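Local coordinates for protein malate dehydrogenase (Entamoeba histolytica, PDB 3I0P) that probably catalyses the NAD-dependent interconversion of malate and oxaloacetate, as a two-chain member of the malate/L-lactate dehydrogenase family, at residues A[137-142]-A[288-293]; A[145-150]-A[162-167]. All coordinates share one frame; numbering follows the deposited sequence.

Contact 1: A[137-142]-A[288-293]; sequences EGCIGI and AINVEC
I140 and I289 face each other as the hydrogen-bonded pair of an antiparallel ladder, with I140 N giving to I289 O and I289 N giving to I140 O, both at 2.9 Å. I140 CB and I289 CB lie 4.0 Å apart on one face of the sheet. V291, just past the end of its strand, adds to this apolar patch: with CG1 anti to the backbone N (chi1 164°), V291 CG2 lies beside that N and comes within 4.1 Å of I140 CG1, and the two side chains cross at about a right angle. I140 and I289 also pack on L261 and M115 of the second subunit. On the other face, C139 and A288 meet more loosely, CB to CB at 4.4 Å, and A288 rests on I105 and A108 of helix 93-111.

The pairing frays where the chain leaves helix 127-136 through a Schellman motif with G138 as C-prime. V291 N reaches G138 O by a weak 3.5 Å bond. At this one end a single water supplements direct strand pairing, donating to G138 O (2.7 Å) and N290 OD1 and accepting from E292 N, while the isoleucine face supplies an apolar surface for the subunit interface.

Contact 2: A[145-150]-A[162-167]; sequences TNARSS and GTNPLA. With NAD (nicotinamide-adenine-dinucleotide), chain B.
T145 and P165 make an apolar contact, T145 CG2 lying 3.6 Å from P165 CD, and both border the nicotinamide end of NAD. P165 CG and CD together pack against the C3N-C4N side of the nicotinamide, with P165 CG 3.5 Å from NAD C3N. T145 CG2 and A147 CB come near the carboxamide oxygen O7N, and T163 OG1, put between its backbone N and carbonyl carbon by chi1 43°, lies 3.2 Å from NAD C4N, the carbon that exchanges hydride in this cofactor.

Direct polar bonding between the segments is sparse. N164 OD1 takes a weak, bent bond from A147 N (3.3 Å, 123° at the hydrogen), while N164 ND2 is held by E255 and the carbonyl of S251. The end of N146 leads away from 162-167, its amide bonding to G283, N265 and E255, and R148 forms a salt bridge with E271. CA-H...O contacts supplement these bonds: N164 CA lies 3.4 Å from T145 O, and G162 CA approaches R148 O similarly.

Two waters bridge the rest. One donates to A147 O and accepts from G162 N; the other donates to R148 O (2.7 Å), accepts from T163 N (3.0 Å) and pairs with S150 OG.

Loop 145-150 and the turn leading into strand 166-170 together form part of the NAD site, to which H245 and K246 of the second subunit also hydrogen-bond, an inter-subunit site in this malate/L-lactate dehydrogenase.

How the contacts relate
From the N terminus, the chain leaves helix 127-136 and enters strand 139-145, whose first half belongs to contact 1. The strand runs on into loop 145-150, which contact 2 closes against 162-167 after only a short excursion without helix or strand. Strand 166-170 then returns beside 139-145, and a much longer path leads to strand 282-290, which closes contact 1. Contact 2 is therefore nested inside the loop of contact 1. Strand 139-145 lies between the other two in the mixed sheet. The contacts, with centres about 24 Å apart, touch where I142 CG2 packs on L166 CD1, joining the part of the sheet around I140 and I289 to the end that carries the NAD-binding loop.

Contact 1: A[137-142]-A[288-293]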
ATOM      1  N   GLU A 137     -14.611   8.553  13.060  1.00 24.01           N
ATOM      2  CA  GLU A 137     -15.329   9.702  12.492  1.00 24.29           C
ATOM      3  C   GLU A 137     -15.953   9.421  11.121  1.00 23.97           C
ATOM      4  O   GLU A 137     -16.340  10.359  10.419  1.00 24.32           O
ATOM      5  CB  GLU A 137     -14.396  10.923  12.357  1.00 24.73           C
ATOM      6  CG  GLU A 137     -13.828  11.480  13.657  1.00 26.79           C
ATOM      7  CD  GLU A 137     -14.899  11.706  14.695  1.00 30.41           C
ATOM      8  OE1 GLU A 137     -15.900  12.391  14.376  1.00 31.02           O
ATOM      9  OE2 GLU A 137     -14.748  11.179  15.821  1.00 32.54           O
ATOM     10  N   GLY A 138     -16.033   8.153  10.724  1.00 23.44           N
ATOM     11  CA  GLY A 138     -16.623   7.797   9.430  1.00 23.00           C
ATOM     12  C   GLY A 138     -15.772   8.143   8.213  1.00 22.83           C
ATOM     13  O   GLY A 138     -16.288   8.285   7.099  1.00 22.97           O
ATOM     14  N   CYS A 139     -14.463   8.272   8.424  1.00 22.28           N
ATOM     15  CA  CYS A 139     -13.513   8.476   7.342  1.00 21.32           C
ATOM     16  C   CYS A 139     -12.616   7.253   7.150  1.00 21.05           C
ATOM     17  O   CYS A 139     -12.341   6.517   8.101  1.00 20.57           O
ATOM     18  CB  CYS A 139     -12.624   9.662   7.655  1.00 21.24           C
ATOM     19  SG  CYS A 139     -13.442  11.241   7.725  1.00 21.67           S
ATOM     20  N   ILE A 140     -12.177   7.039   5.910  1.00 20.48           N
ATOM     21  CA  ILE A 140     -11.070   6.140   5.625  1.00 19.94           C
ATOM     22  C   ILE A 140      -9.830   6.891   6.074  1.00 19.33           C
ATOM     23  O   ILE A 140      -9.661   8.050   5.708  1.00 19.68           O
ATOM     24  CB  ILE A 140     -10.973   5.824   4.114  1.00 20.12           C
ATOM     25  CG1 ILE A 140     -12.156   4.950   3.671  1.00 20.82           C
ATOM     26  CG2 ILE A 140      -9.662   5.122   3.782  1.00 19.73           C
ATOM     27  CD1 ILE A 140     -12.561   5.106   2.192  1.00 20.19           C
ATOM     28  N   GLY A 141      -8.982   6.252   6.876  1.00 18.59           N
ATOM     29  CA  GLY A 141      -7.741   6.877   7.335  1.00 17.91           C
ATOM     30  C   GLY A 141      -6.484   6.144   6.915  1.00 17.58           C
ATOM     31  O   GLY A 141      -6.310   4.962   7.206  1.00 17.89           O
ATOM     32  N   ILE A 142      -5.604   6.852   6.226  1.00 17.10           N
ATOM     33  CA  ILE A 142      -4.357   6.283   5.732  1.00 16.92           C
ATOM     34  C   ILE A 142      -3.217   7.120   6.291  1.00 17.26           C
ATOM     35  O   ILE A 142      -3.253   8.352   6.229  1.00 17.75           O
ATOM     36  CB  ILE A 142      -4.300   6.269   4.175  1.00 16.69           C
ATOM     37  CG1 ILE A 142      -5.485   5.476   3.595  1.00 15.88           C
ATOM     38  CG2 ILE A 142      -2.956   5.719   3.692  1.00 16.14           C
ATOM     39  CD1 ILE A 142      -5.702   5.651   2.094  1.00 14.24           C
ATOM     40  N   ALA A 288      -7.205  11.565   5.384  1.00 15.49           N
ATOM     41  CA  ALA A 288      -8.583  11.243   5.755  1.00 15.85           C
ATOM     42  C   ALA A 288      -9.538  11.463   4.572  1.00 16.10           C
ATOM     43  O   ALA A 288      -9.496  12.497   3.905  1.00 16.21           O
ATOM     44  CB  ALA A 288      -9.006  12.067   6.943  1.00 15.61           C
ATOM     45  N   ILE A 289     -10.382  10.472   4.315  1.00 16.10           N
ATOM     46  CA  ILE A 289     -11.335  10.519   3.211  1.00 16.26           C
ATOM     47  C   ILE A 289     -12.742  10.385   3.782  1.00 17.08           C
ATOM     48  O   ILE A 289     -13.059   9.393   4.434  1.00 17.03           O
ATOM     49  CB  ILE A 289     -11.088   9.375   2.192  1.00 16.09           C
ATOM     50  CG1 ILE A 289      -9.734   9.552   1.512  1.00 14.55           C
ATOM     51  CG2 ILE A 289     -12.229   9.289   1.167  1.00 15.11           C
ATOM     52  CD1 ILE A 289      -9.185   8.283   0.966  1.00 13.99           C
ATOM     53  N   ASN A 290     -13.578  11.386   3.527  1.00 17.97           N
ATOM     54  CA  ASN A 290     -14.929  11.406   4.060  1.00 18.94           C
ATOM     55  C   ASN A 290     -15.859  10.525   3.242  1.00 19.39           C
ATOM     56  O   ASN A 290     -16.237  10.877   2.126  1.00 19.31           O
ATOM     57  CB  ASN A 290     -15.455  12.841   4.116  1.00 19.11           C
ATOM     58  CG  ASN A 290     -16.777  12.955   4.848  1.00 20.16           C
ATOM     59  OD1 ASN A 290     -17.229  12.016   5.509  1.00 21.56           O
ATOM     60  ND2 ASN A 290     -17.401  14.122   4.745  1.00 21.82           N
ATOM     61  N   VAL A 291     -16.221   9.383   3.819  1.00 20.10           N
ATOM     62  CA  VAL A 291     -17.080   8.397   3.170  1.00 21.13           C
ATOM     63  C   VAL A 291     -18.430   8.974   2.687  1.00 22.49           C
ATOM     64  O   VAL A 291     -18.836   8.742   1.530  1.00 22.44           O
ATOM     65  CB  VAL A 291     -17.303   7.165   4.089  1.00 20.78           C
ATOM     66  CG1 VAL A 291     -18.495   6.321   3.619  1.00 20.39           C
ATOM     67  CG2 VAL A 291     -16.030   6.325   4.183  1.00 20.06           C
ATOM     68  N   GLU A 292     -19.101   9.742   3.552  1.00 23.54           N
ATOM     69  CA  GLU A 292     -20.452  10.220   3.254  1.00 24.88           C
ATOM     70  C   GLU A 292     -20.527  11.123   2.002  1.00 24.79           C
ATOM     71  O   GLU A 292     -21.606  11.318   1.445  1.00 24.64           O
ATOM     72  CB  GLU A 292     -21.138  10.826   4.501  1.00 25.28           C
ATOM     73  CG  GLU A 292     -20.735  12.270   4.861  1.00 29.49           C
ATOM     74  CD  GLU A 292     -21.106  12.673   6.311  1.00 34.59           C
ATOM     75  OE1 GLU A 292     -21.959  11.975   6.928  1.00 36.17           O
ATOM     76  OE2 GLU A 292     -20.535  13.679   6.829  1.00 34.30           O
ATOM     77  N   CYS A 293     -19.378  11.637   1.554  1.00 24.95           N
ATOM     78  CA  CYS A 293     -19.275  12.336   0.259  1.00 25.08           C
ATOM     79  C   CYS A 293     -19.545  11.424  -0.946  1.00 25.29           C
ATOM     80  O   CYS A 293     -19.894  11.907  -2.031  1.00 25.45           O
ATOM     81  CB  CYS A 293     -17.899  12.968   0.095  1.00 24.74           C
ATOM     82  SG  CYS A 293     -17.616  14.400   1.142  1.00 25.60           S
TER
HETATM   83  O   HOH W   1     -18.338  10.027   6.742  1.00 26.84           O

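Contact 2: A[145-150]-A[162-167]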
ATOM      1  N   THR A 145       4.819   6.690   8.649  1.00 17.02           N
ATOM      2  CA  THR A 145       5.948   7.423   9.198  1.00 17.05           C
ATOM      3  C   THR A 145       7.205   6.835   8.596  1.00 17.60           C
ATOM      4  O   THR A 145       7.212   5.664   8.236  1.00 17.72           O
ATOM      5  CB  THR A 145       6.004   7.313  10.765  1.00 16.78           C
ATOM      6  OG1 THR A 145       7.043   8.155  11.277  1.00 16.37           O
ATOM      7  CG2 THR A 145       6.254   5.885  11.230  1.00 15.48           C
ATOM      8  N   ASN A 146       8.257   7.632   8.449  1.00 18.43           N
ATOM      9  CA  ASN A 146       9.562   7.037   8.194  1.00 19.27           C
ATOM     10  C   ASN A 146      10.269   6.746   9.516  1.00 20.36           C
ATOM     11  O   ASN A 146       9.769   7.117  10.581  1.00 20.69           O
ATOM     12  CB  ASN A 146      10.420   7.837   7.194  1.00 19.05           C
ATOM     13  CG  ASN A 146      10.678   9.290   7.612  1.00 18.74           C
ATOM     14  OD1 ASN A 146      10.285   9.752   8.695  1.00 18.13           O
ATOM     15  ND2 ASN A 146      11.359  10.021   6.727  1.00 16.86           N
ATOM     16  N   ALA A 147      11.398   6.050   9.450  1.00 21.57           N
ATOM     17  CA  ALA A 147      12.156   5.665  10.632  1.00 22.74           C
ATOM     18  C   ALA A 147      13.618   5.497  10.238  1.00 23.86           C
ATOM     19  O   ALA A 147      13.935   5.514   9.048  1.00 24.33           O
ATOM     20  CB  ALA A 147      11.599   4.373  11.218  1.00 22.47           C
ATOM     21  N   ARG A 148      14.508   5.349  11.222  1.00 25.06           N
ATOM     22  CA  ARG A 148      15.935   5.167  10.943  1.00 26.16           C
ATOM     23  C   ARG A 148      16.195   3.936  10.071  1.00 26.36           C
ATOM     24  O   ARG A 148      15.488   2.931  10.178  1.00 26.90           O
ATOM     25  CB  ARG A 148      16.754   5.089  12.239  1.00 26.52           C
ATOM     26  CG  ARG A 148      16.643   3.778  13.007  1.00 28.17           C
ATOM     27  CD  ARG A 148      17.533   3.783  14.245  1.00 31.29           C
ATOM     28  NE  ARG A 148      18.959   3.695  13.915  1.00 33.84           N
ATOM     29  CZ  ARG A 148      19.933   3.501  14.810  1.00 34.75           C
ATOM     30  NH1 ARG A 148      19.644   3.376  16.105  1.00 33.86           N
ATOM     31  NH2 ARG A 148      21.202   3.433  14.406  1.00 34.01           N
ATOM     32  N   SER A 149      17.203   4.033   9.208  1.00 26.43           N
ATOM     33  CA  SER A 149      17.588   2.946   8.312  1.00 26.53           C
ATOM     34  C   SER A 149      17.758   1.603   9.027  1.00 26.85           C
ATOM     35  O   SER A 149      18.524   1.480   9.992  1.00 27.04           O
ATOM     36  CB  SER A 149      18.873   3.312   7.574  1.00 26.32           C
ATOM     37  OG  SER A 149      18.761   4.604   7.016  1.00 26.38           O
ATOM     38  N   SER A 150      17.026   0.607   8.540  1.00 27.01           N
ATOM     39  CA  SER A 150      17.126  -0.765   9.020  1.00 27.20           C
ATOM     40  C   SER A 150      16.879  -1.776   7.895  1.00 27.11           C
ATOM     41  O   SER A 150      17.213  -2.955   8.032  1.00 27.29           O
ATOM     42  CB  SER A 150      16.115  -1.002  10.148  1.00 27.61           C
ATOM     43  OG  SER A 150      14.784  -1.044   9.645  1.00 28.33           O
ATOM     44  N   GLY A 162      13.719   2.894   6.515  1.00 24.17           N
ATOM     45  CA  GLY A 162      13.069   2.549   7.770  1.00 24.03           C
ATOM     46  C   GLY A 162      12.146   1.358   7.572  1.00 23.97           C
ATOM     47  O   GLY A 162      11.964   0.883   6.446  1.00 24.27           O
ATOM     48  N   THR A 163      11.580   0.854   8.662  1.00 23.35           N
ATOM     49  CA  THR A 163      10.577  -0.190   8.571  1.00 23.19           C
ATOM     50  C   THR A 163       9.275   0.407   8.029  1.00 23.13           C
ATOM     51  O   THR A 163       8.356  -0.321   7.639  1.00 23.78           O
ATOM     52  CB  THR A 163      10.346  -0.855   9.927  1.00 23.34           C
ATOM     53  OG1 THR A 163      10.300   0.154  10.946  1.00 23.83           O
ATOM     54  CG2 THR A 163      11.484  -1.812  10.243  1.00 23.41           C
ATOM     55  N   ASN A 164       9.208   1.737   8.029  1.00 22.49           N
ATOM     56  CA  ASN A 164       8.205   2.505   7.304  1.00 21.64           C
ATOM     57  C   ASN A 164       6.810   1.891   7.284  1.00 21.19           C
ATOM     58  O   ASN A 164       6.362   1.383   6.252  1.00 20.85           O
ATOM     59  CB  ASN A 164       8.715   2.779   5.887  1.00 21.81           C
ATOM     60  CG  ASN A 164       9.903   3.727   5.881  1.00 21.85           C
ATOM     61  OD1 ASN A 164      10.435   4.067   6.940  1.00 21.20           O
ATOM     62  ND2 ASN A 164      10.314   4.171   4.692  1.00 21.21           N
ATOM     63  N   PRO A 165       6.114   1.932   8.437  1.00 20.83           N
ATOM     64  CA  PRO A 165       4.802   1.307   8.483  1.00 20.07           C
ATOM     65  C   PRO A 165       3.745   2.123   7.757  1.00 19.38           C
ATOM     66  O   PRO A 165       3.883   3.340   7.583  1.00 18.58           O
ATOM     67  CB  PRO A 165       4.498   1.231   9.985  1.00 19.96           C
ATOM     68  CG  PRO A 165       5.197   2.391  10.559  1.00 20.11           C
ATOM     69  CD  PRO A 165       6.454   2.578   9.720  1.00 20.95           C
ATOM     70  N   LEU A 166       2.711   1.411   7.327  1.00 18.97           N
ATOM     71  CA  LEU A 166       1.543   1.985   6.695  1.00 18.33           C
ATOM     72  C   LEU A 166       0.354   1.446   7.463  1.00 18.03           C
ATOM     73  O   LEU A 166       0.268   0.245   7.712  1.00 18.01           O
ATOM     74  CB  LEU A 166       1.483   1.528   5.241  1.00 18.05           C
ATOM     75  CG  LEU A 166       0.354   2.007   4.340  1.00 17.60           C
ATOM     76  CD1 LEU A 166       0.430   3.516   4.143  1.00 16.86           C
ATOM     77  CD2 LEU A 166       0.451   1.273   3.000  1.00 17.45           C
ATOM     78  N   ALA A 167      -0.542   2.335   7.871  1.00 17.90           N
ATOM     79  CA  ALA A 167      -1.785   1.927   8.517  1.00 17.86           C
ATOM     80  C   ALA A 167      -2.968   2.457   7.727  1.00 18.10           C
ATOM     81  O   ALA A 167      -2.916   3.573   7.206  1.00 18.14           O
ATOM     82  CB  ALA A 167      -1.840   2.404   9.936  1.00 17.42           C
TER
HETATM   83  PA  NAD B 401       2.191  -7.529  11.911  1.00 21.42           P
HETATM   84  O1A NAD B 401       1.963  -7.868  13.364  1.00 22.92           O
HETATM   85  O2A NAD B 401       3.031  -8.450  11.087  1.00 22.83           O
HETATM   86  O5B NAD B 401       0.732  -7.393  11.248  1.00 23.53           O
HETATM   87  C5B NAD B 401      -0.270  -6.574  11.876  1.00 23.70           C
HETATM   88  C4B NAD B 401      -1.456  -6.282  10.948  1.00 24.76           C
HETATM   89  O4B NAD B 401      -1.806  -7.421  10.150  1.00 26.17           O
HETATM   90  C3B NAD B 401      -2.718  -5.936  11.712  1.00 24.91           C
HETATM   91  O3B NAD B 401      -3.498  -5.031  10.913  1.00 24.87           O
HETATM   92  C2B NAD B 401      -3.433  -7.263  11.846  1.00 25.60           C
HETATM   93  O2B NAD B 401      -4.843  -7.089  11.992  1.00 26.47           O
HETATM   94  C1B NAD B 401      -3.100  -7.919  10.522  1.00 26.99           C
HETATM   95  N9A NAD B 401      -3.082  -9.411  10.546  1.00 28.08           N
HETATM   96  C8A NAD B 401      -2.265 -10.200  11.260  1.00 27.82           C
HETATM   97  N7A NAD B 401      -2.554 -11.487  10.969  1.00 28.28           N
HETATM   98  C5A NAD B 401      -3.555 -11.498  10.057  1.00 28.79           C
HETATM   99  C6A NAD B 401      -4.264 -12.501   9.388  1.00 29.03           C
HETATM  100  N6A NAD B 401      -4.001 -13.812   9.607  1.00 29.09           N
HETATM  101  N1A NAD B 401      -5.243 -12.162   8.514  1.00 28.84           N
HETATM  102  C2A NAD B 401      -5.534 -10.875   8.279  1.00 28.63           C
HETATM  103  N3A NAD B 401      -4.866  -9.895   8.901  1.00 29.25           N
HETATM  104  C4A NAD B 401      -3.877 -10.181   9.795  1.00 28.66           C
HETATM  105  O3  NAD B 401       2.733  -6.004  11.750  1.00 23.10           O
HETATM  106  PN  NAD B 401       4.183  -5.390  12.165  1.00 21.48           P
HETATM  107  O1N NAD B 401       4.870  -4.971  10.887  1.00 22.40           O
HETATM  108  O2N NAD B 401       4.881  -6.299  13.146  1.00 22.63           O
HETATM  109  O5D NAD B 401       3.807  -4.055  12.966  1.00 21.69           O
HETATM  110  C5D NAD B 401       3.414  -4.105  14.341  1.00 21.66           C
HETATM  111  C4D NAD B 401       3.268  -2.694  14.904  1.00 20.44           C
HETATM  112  O4D NAD B 401       4.527  -2.015  14.887  1.00 21.02           O
HETATM  113  C3D NAD B 401       2.309  -1.841  14.084  1.00 19.71           C
HETATM  114  O3D NAD B 401       1.302  -1.334  14.971  1.00 18.42           O
HETATM  115  C2D NAD B 401       3.170  -0.738  13.467  1.00 18.98           C
HETATM  116  O2D NAD B 401       2.547   0.555  13.363  1.00 18.97           O
HETATM  117  C1D NAD B 401       4.323  -0.669  14.442  1.00 19.70           C
HETATM  118  N1N NAD B 401       5.518  -0.084  13.838  1.00 20.08           N
HETATM  119  C2N NAD B 401       5.818   1.200  14.133  1.00 19.86           C
HETATM  120  C3N NAD B 401       6.952   1.802  13.580  1.00 20.20           C
HETATM  121  C7N NAD B 401       7.302   3.230  13.893  1.00 20.23           C
HETATM  122  O7N NAD B 401       8.307   3.717  13.390  1.00 20.91           O
HETATM  123  N7N NAD B 401       6.516   3.931  14.707  1.00 18.39           N
HETATM  124  C4N NAD B 401       7.768   1.058  12.723  1.00 20.56           C
HETATM  125  C5N NAD B 401       7.428  -0.267  12.428  1.00 20.81           C
HETATM  126  C6N NAD B 401       6.287  -0.820  13.008  1.00 19.98           C
HETATM  127  O   HOH W   2      13.900   5.753   6.246  1.00 25.37           O
HETATM  128  O   HOH W   3      13.533   1.258  10.893  1.00 18.61           O